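Local structure of alpha-fucosidase (Bifidobacterium bifidum, 2EAB) at residues V274-I278 with A311-Y316; D227-V231 with N243-V248. The protein probably hydrolyses alpha-1,2-linked L-fucose as an alpha-L-fucosidase, this chain being the catalytic part of a longer calcium-binding bacterial protein. All blocks are in the same frame, centred on the assembly; numbering follows the deposited sequence.

How the interactions relate
Along the chain, interaction 2 comes first: strand 228-235 turns back as strand 241-250, and the pairing of D227-V231 with N243-V248 closes that hairpin. Interaction 1 follows in series, neither nested in nor crossing the first; it closes the excursion from strand 273-282 through helix 297-314, whose end returns to pack on the strand it left. Both contacts reach the same antiparallel nine-stranded sheet, in which 273-282 and 241-250 are neighbours. Their centres lie about 12 Å apart: Y277 O is 2.8 Å from K247 N, a probable hydrogen bond, while the A312 methyl packs on K247 CE. The hairpin and strand 273-282 join within the sheet, and helix 297-314 lies on the face carrying Y277 and K247.

Interaction 1: residues V274-I278 with A311-Y316; sequences VTLYI and AANKGY
Y277 reaches from the strand to the last turn of helix 297-314, where its ring meets A311 and A312. With CG anti to the carbonyl carbon (chi1 -64°), the ring extends from CB toward the helix. Both alanines lie over one face of the ring: the A311 methyl above its CD1/CE1 side, 3.6 Å from Y277 CD1, and A312 above the CD2/CE2 side, with CE2 3.7 Å from A312 CA. A312 CA makes a CH-pi contact with that face, 4.0 Å from the Y277 centroid and 26° off the normal. CZ also faces A312 CA and lies near A311 O. At the tip, Y277 OH approaches Y316 N to 3.0 Å near the ring plane, but the angle is too poor for a hydrogen bond. The backbone has left the helix at G315, whose positive phi (92°) marks the break before the next helix.

T275 adds a looser contact, its OG1 3.8 Å from Y316 CB; the two side chains cross at about a right angle. Their polar ends bond outside the contact, T275 OG1 to R194 and Y316 OH to E181. The arrangement is helix 297-314 packed on the sheet of the N-terminal, GH65-type beta domain.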
loop_
_atom_site.group_PDB
_atom_site.type_symbol
_atom_site.label_atom_id
_atom_site.label_comp_id
_atom_site.label_asym_id
_atom_site.label_seq_id
_atom_site.Cartn_x
_atom_site.Cartn_y
_atom_site.Cartn_z
ATOM N N VAL A 274 10.320 -20.794 -28.530
ATOM C CA VAL A 274 11.471 -20.132 -27.916
ATOM C C VAL A 274 11.151 -19.701 -26.484
ATOM O O VAL A 274 9.996 -19.424 -26.151
ATOM C CB VAL A 274 11.954 -18.887 -28.729
ATOM C CG1 VAL A 274 12.356 -19.264 -30.150
ATOM C CG2 VAL A 274 10.898 -17.797 -28.756
ATOM N N THR A 275 12.182 -19.655 -25.648
ATOM C CA THR A 275 12.071 -19.059 -24.319
ATOM C C THR A 275 13.023 -17.877 -24.229
ATOM O O THR A 275 14.209 -17.995 -24.546
ATOM C CB THR A 275 12.389 -20.070 -23.196
ATOM O OG1 THR A 275 11.609 -21.255 -23.385
ATOM C CG2 THR A 275 12.074 -19.475 -21.816
ATOM N N LEU A 276 12.481 -16.734 -23.818
ATOM C CA LEU A 276 13.274 -15.548 -23.539
ATOM C C LEU A 276 13.456 -15.424 -22.037
ATOM O O LEU A 276 12.492 -15.542 -21.280
ATOM C CB LEU A 276 12.579 -14.296 -24.072
ATOM C CG LEU A 276 12.817 -13.858 -25.522
ATOM C CD1 LEU A 276 12.587 -14.967 -26.545
ATOM C CD2 LEU A 276 11.954 -12.647 -25.838
ATOM N N TYR A 277 14.697 -15.210 -21.617
ATOM C CA TYR A 277 15.006 -14.900 -20.230
ATOM C C TYR A 277 15.453 -13.450 -20.157
ATOM O O TYR A 277 16.403 -13.044 -20.834
ATOM C CB TYR A 277 16.083 -15.837 -19.690
ATOM C CG TYR A 277 15.636 -17.279 -19.638
ATOM C CD1 TYR A 277 14.855 -17.749 -18.578
ATOM C CD2 TYR A 277 15.975 -18.168 -20.656
ATOM C CE1 TYR A 277 14.431 -19.073 -18.530
ATOM C CE2 TYR A 277 15.554 -19.495 -20.615
ATOM C CZ TYR A 277 14.787 -19.938 -19.548
ATOM O OH TYR A 277 14.367 -21.246 -19.505
ATOM N N ILE A 278 14.743 -12.677 -19.342
ATOM C CA ILE A 278 14.941 -11.235 -19.262
ATOM C C ILE A 278 15.289 -10.858 -17.829
ATOM O O ILE A 278 14.564 -11.206 -16.891
ATOM C CB ILE A 278 13.674 -10.468 -19.712
ATOM C CG1 ILE A 278 13.282 -10.862 -21.145
ATOM C CG2 ILE A 278 13.892 -8.962 -19.605
ATOM C CD1 ILE A 278 11.806 -11.167 -21.319
ATOM N N ALA A 311 19.179 -19.045 -15.127
ATOM C CA ALA A 311 17.803 -19.399 -15.457
ATOM C C ALA A 311 17.743 -20.347 -16.656
ATOM O O ALA A 311 17.060 -21.375 -16.611
ATOM C CB ALA A 311 16.982 -18.146 -15.715
ATOM N N ALA A 312 18.470 -20.003 -17.719
ATOM C CA ALA A 312 18.529 -20.835 -18.919
ATOM C C ALA A 312 19.072 -22.225 -18.604
ATOM O O ALA A 312 18.582 -23.224 -19.138
ATOM C CB ALA A 312 19.369 -20.164 -19.982
ATOM N N ASN A 313 20.072 -22.282 -17.726
ATOM C CA ASN A 313 20.660 -23.550 -17.298
ATOM C C ASN A 313 19.651 -24.454 -16.596
ATOM O O ASN A 313 19.656 -25.672 -16.799
ATOM C CB ASN A 313 21.881 -23.311 -16.406
ATOM C CG ASN A 313 23.082 -22.768 -17.173
ATOM O OD1 ASN A 313 23.072 -22.676 -18.405
ATOM N ND2 ASN A 313 24.124 -22.402 -16.438
ATOM N N LYS A 314 18.783 -23.853 -15.781
ATOM C CA LYS A 314 17.697 -24.587 -15.127
ATOM C C LYS A 314 16.637 -25.042 -16.126
ATOM O O LYS A 314 16.081 -26.136 -15.997
ATOM C CB LYS A 314 17.058 -23.740 -14.023
ATOM C CG LYS A 314 17.896 -23.667 -12.767
ATOM C CD LYS A 314 17.149 -23.008 -11.624
ATOM C CE LYS A 314 18.066 -22.840 -10.427
ATOM N NZ LYS A 314 17.388 -22.201 -9.266
ATOM N N GLY A 315 16.362 -24.200 -17.118
ATOM C CA GLY A 315 15.411 -24.534 -18.171
ATOM C C GLY A 315 13.995 -24.084 -17.872
ATOM O O GLY A 315 13.619 -23.896 -16.709
ATOM N N TYR A 316 13.209 -23.936 -18.933
ATOM C CA TYR A 316 11.855 -23.398 -18.851
ATOM C C TYR A 316 10.942 -24.149 -17.880
ATOM O O TYR A 316 10.282 -23.530 -17.035
ATOM C CB TYR A 316 11.229 -23.345 -20.246
ATOM C CG TYR A 316 9.746 -23.058 -20.250
ATOM C CD1 TYR A 316 9.261 -21.777 -19.969
ATOM C CD2 TYR A 316 8.825 -24.067 -20.532
ATOM C CE1 TYR A 316 7.899 -21.511 -19.970
ATOM C CE2 TYR A 316 7.462 -23.811 -20.539
ATOM C CZ TYR A 316 7.006 -22.533 -20.258
ATOM O OH TYR A 316 5.657 -22.284 -20.272
#

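Interaction 2: residues D227-V231 with N243-V248; sequences DTLTV and NSQIKV
D227-V231 and N243-V248 form an antiparallel hairpin contact within the nine-stranded sheet of the N-terminal beta domain. The short strand axes run at 170° and approach to 4.6 Å. L229 with I246 and V231 with S244 are hydrogen-bonded pairs, each with two backbone bonds; L229 N to I246 O is 2.9 Å and V231 O accepts from S244 N at 2.8 Å. T228-K247 and T230-Q245 are the intervening non-hydrogen-bonded pairs. Just before the first strand begins, V248 N donates to D227 O at 2.8 Å, nearly straight (172°).

A salt bridge reinforces this end. K247 runs extended until its last torsion bends (chi4 67°), bringing NZ to the syn lone pair of D227 OD2 at 2.8 Å; the link to OD1 is weak. T228 OG1 donates to D227 OD1 from above the carboxylate plane, 2.8 Å away, helping to fix its rotation. A water bridges T228 OG1 and K247 NZ. T230 and Q245 lie side by side, with T230 OG1 3.4 Å from Q245 CG, and Q245 NE2 donates to N243 OD1 at 3.0 Å.

The face bearing T230, Q245 and K247 packs against helix 297-314 (Q245 on V304, K247 on A312); Q309 accepts from K247, and N301 from N243 and Q245. Strands 217-225 and 273-282 flank the hairpin, and on the opposite face I246 rests on L276 and I278.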
loop_
_atom_site.group_PDB
_atom_site.type_symbol
_atom_site.label_atom_id
_atom_site.label_comp_id
_atom_site.label_asym_id
_atom_site.label_seq_id
_atom_site.Cartn_x
_atom_site.Cartn_y
_atom_site.Cartn_z
ATOM N N ASP A 227 23.495 -15.167 -28.226
ATOM C CA ASP A 227 22.058 -15.268 -27.976
ATOM C C ASP A 227 21.480 -14.153 -27.094
ATOM O O ASP A 227 20.313 -14.223 -26.706
ATOM C CB ASP A 227 21.714 -16.646 -27.383
ATOM C CG ASP A 227 22.312 -16.869 -25.997
ATOM O OD1 ASP A 227 23.009 -15.976 -25.467
ATOM O OD2 ASP A 227 22.083 -17.960 -25.432
ATOM N N THR A 228 22.278 -13.128 -26.797
ATOM C CA THR A 228 21.894 -12.126 -25.797
ATOM C C THR A 228 21.970 -10.680 -26.284
ATOM O O THR A 228 22.971 -10.250 -26.860
ATOM C CB THR A 228 22.706 -12.313 -24.494
ATOM O OG1 THR A 228 22.511 -13.647 -24.016
ATOM C CG2 THR A 228 22.265 -11.335 -23.402
ATOM N N LEU A 229 20.878 -9.956 -26.043
ATOM C CA LEU A 229 20.780 -8.523 -26.283
ATOM C C LEU A 229 20.980 -7.785 -24.960
ATOM O O LEU A 229 20.336 -8.116 -23.959
ATOM C CB LEU A 229 19.399 -8.193 -26.856
ATOM C CG LEU A 229 19.005 -6.728 -27.060
ATOM C CD1 LEU A 229 19.743 -6.132 -28.244
ATOM C CD2 LEU A 229 17.504 -6.599 -27.255
ATOM N N THR A 230 21.873 -6.798 -24.959
ATOM C CA THR A 230 22.168 -6.019 -23.758
ATOM C C THR A 230 21.941 -4.535 -24.001
ATOM O O THR A 230 22.468 -3.964 -24.962
ATOM C CB THR A 230 23.624 -6.229 -23.287
ATOM O OG1 THR A 230 23.849 -7.617 -23.022
ATOM C CG2 THR A 230 23.919 -5.418 -22.022
ATOM N N VAL A 231 21.156 -3.919 -23.123
ATOM C CA VAL A 231 21.013 -2.466 -23.096
ATOM C C VAL A 231 21.555 -1.993 -21.756
ATOM O O VAL A 231 21.113 -2.466 -20.704
ATOM C CB VAL A 231 19.535 -2.024 -23.256
ATOM C CG1 VAL A 231 19.427 -0.505 -23.303
ATOM C CG2 VAL A 231 18.915 -2.642 -24.509
ATOM N N ASN A 243 21.200 -1.811 -16.479
ATOM C CA ASN A 243 21.578 -2.893 -17.372
ATOM C C ASN A 243 20.403 -3.853 -17.492
ATOM O O ASN A 243 19.868 -4.320 -16.482
ATOM C CB ASN A 243 22.820 -3.611 -16.819
ATOM C CG ASN A 243 23.385 -4.659 -17.772
ATOM O OD1 ASN A 243 22.745 -5.667 -18.058
ATOM N ND2 ASN A 243 24.609 -4.431 -18.243
ATOM N N SER A 244 19.988 -4.124 -18.724
ATOM C CA SER A 244 18.997 -5.159 -18.980
ATOM C C SER A 244 19.488 -6.087 -20.082
ATOM O O SER A 244 20.207 -5.663 -20.998
ATOM C CB SER A 244 17.643 -4.554 -19.347
ATOM O OG SER A 244 17.671 -3.943 -20.626
ATOM N N GLN A 245 19.107 -7.356 -19.976
ATOM C CA GLN A 245 19.531 -8.375 -20.932
ATOM C C GLN A 245 18.400 -9.321 -21.270
ATOM O O GLN A 245 17.610 -9.694 -20.395
ATOM C CB GLN A 245 20.728 -9.159 -20.393
ATOM C CG GLN A 245 21.985 -8.313 -20.271
ATOM C CD GLN A 245 23.156 -9.038 -19.664
ATOM O OE1 GLN A 245 23.404 -10.214 -19.946
ATOM N NE2 GLN A 245 23.905 -8.328 -18.830
ATOM N N ILE A 246 18.327 -9.686 -22.549
ATOM C CA ILE A 246 17.389 -10.688 -23.037
ATOM C C ILE A 246 18.190 -11.809 -23.682
ATOM O O ILE A 246 18.905 -11.590 -24.667
ATOM C CB ILE A 246 16.374 -10.121 -24.065
ATOM C CG1 ILE A 246 15.613 -8.921 -23.477
ATOM C CG2 ILE A 246 15.432 -11.235 -24.556
ATOM C CD1 ILE A 246 14.519 -8.349 -24.371
ATOM N N LYS A 247 18.081 -12.996 -23.100
ATOM C CA LYS A 247 18.720 -14.196 -23.627
ATOM C C LYS A 247 17.663 -15.023 -24.351
ATOM O O LYS A 247 16.652 -15.406 -23.760
ATOM C CB LYS A 247 19.353 -14.991 -22.482
ATOM C CG LYS A 247 20.125 -16.231 -22.909
ATOM C CD LYS A 247 20.643 -16.975 -21.693
ATOM C CE LYS A 247 21.495 -18.175 -22.082
ATOM N NZ LYS A 247 22.774 -17.786 -22.738
ATOM N N VAL A 248 17.905 -15.290 -25.635
ATOM C CA VAL A 248 16.946 -15.994 -26.484
ATOM C C VAL A 248 17.374 -17.452 -26.657
ATOM O O VAL A 248 18.450 -17.731 -27.198
ATOM C CB VAL A 248 16.805 -15.304 -27.867
ATOM C CG1 VAL A 248 15.761 -16.005 -28.718
ATOM C CG2 VAL A 248 16.441 -13.834 -27.699
HETATM O O HOH W 1 20.749 -20.022 -26.566
HETATM O O HOH W 2 23.426 -15.168 -22.062
#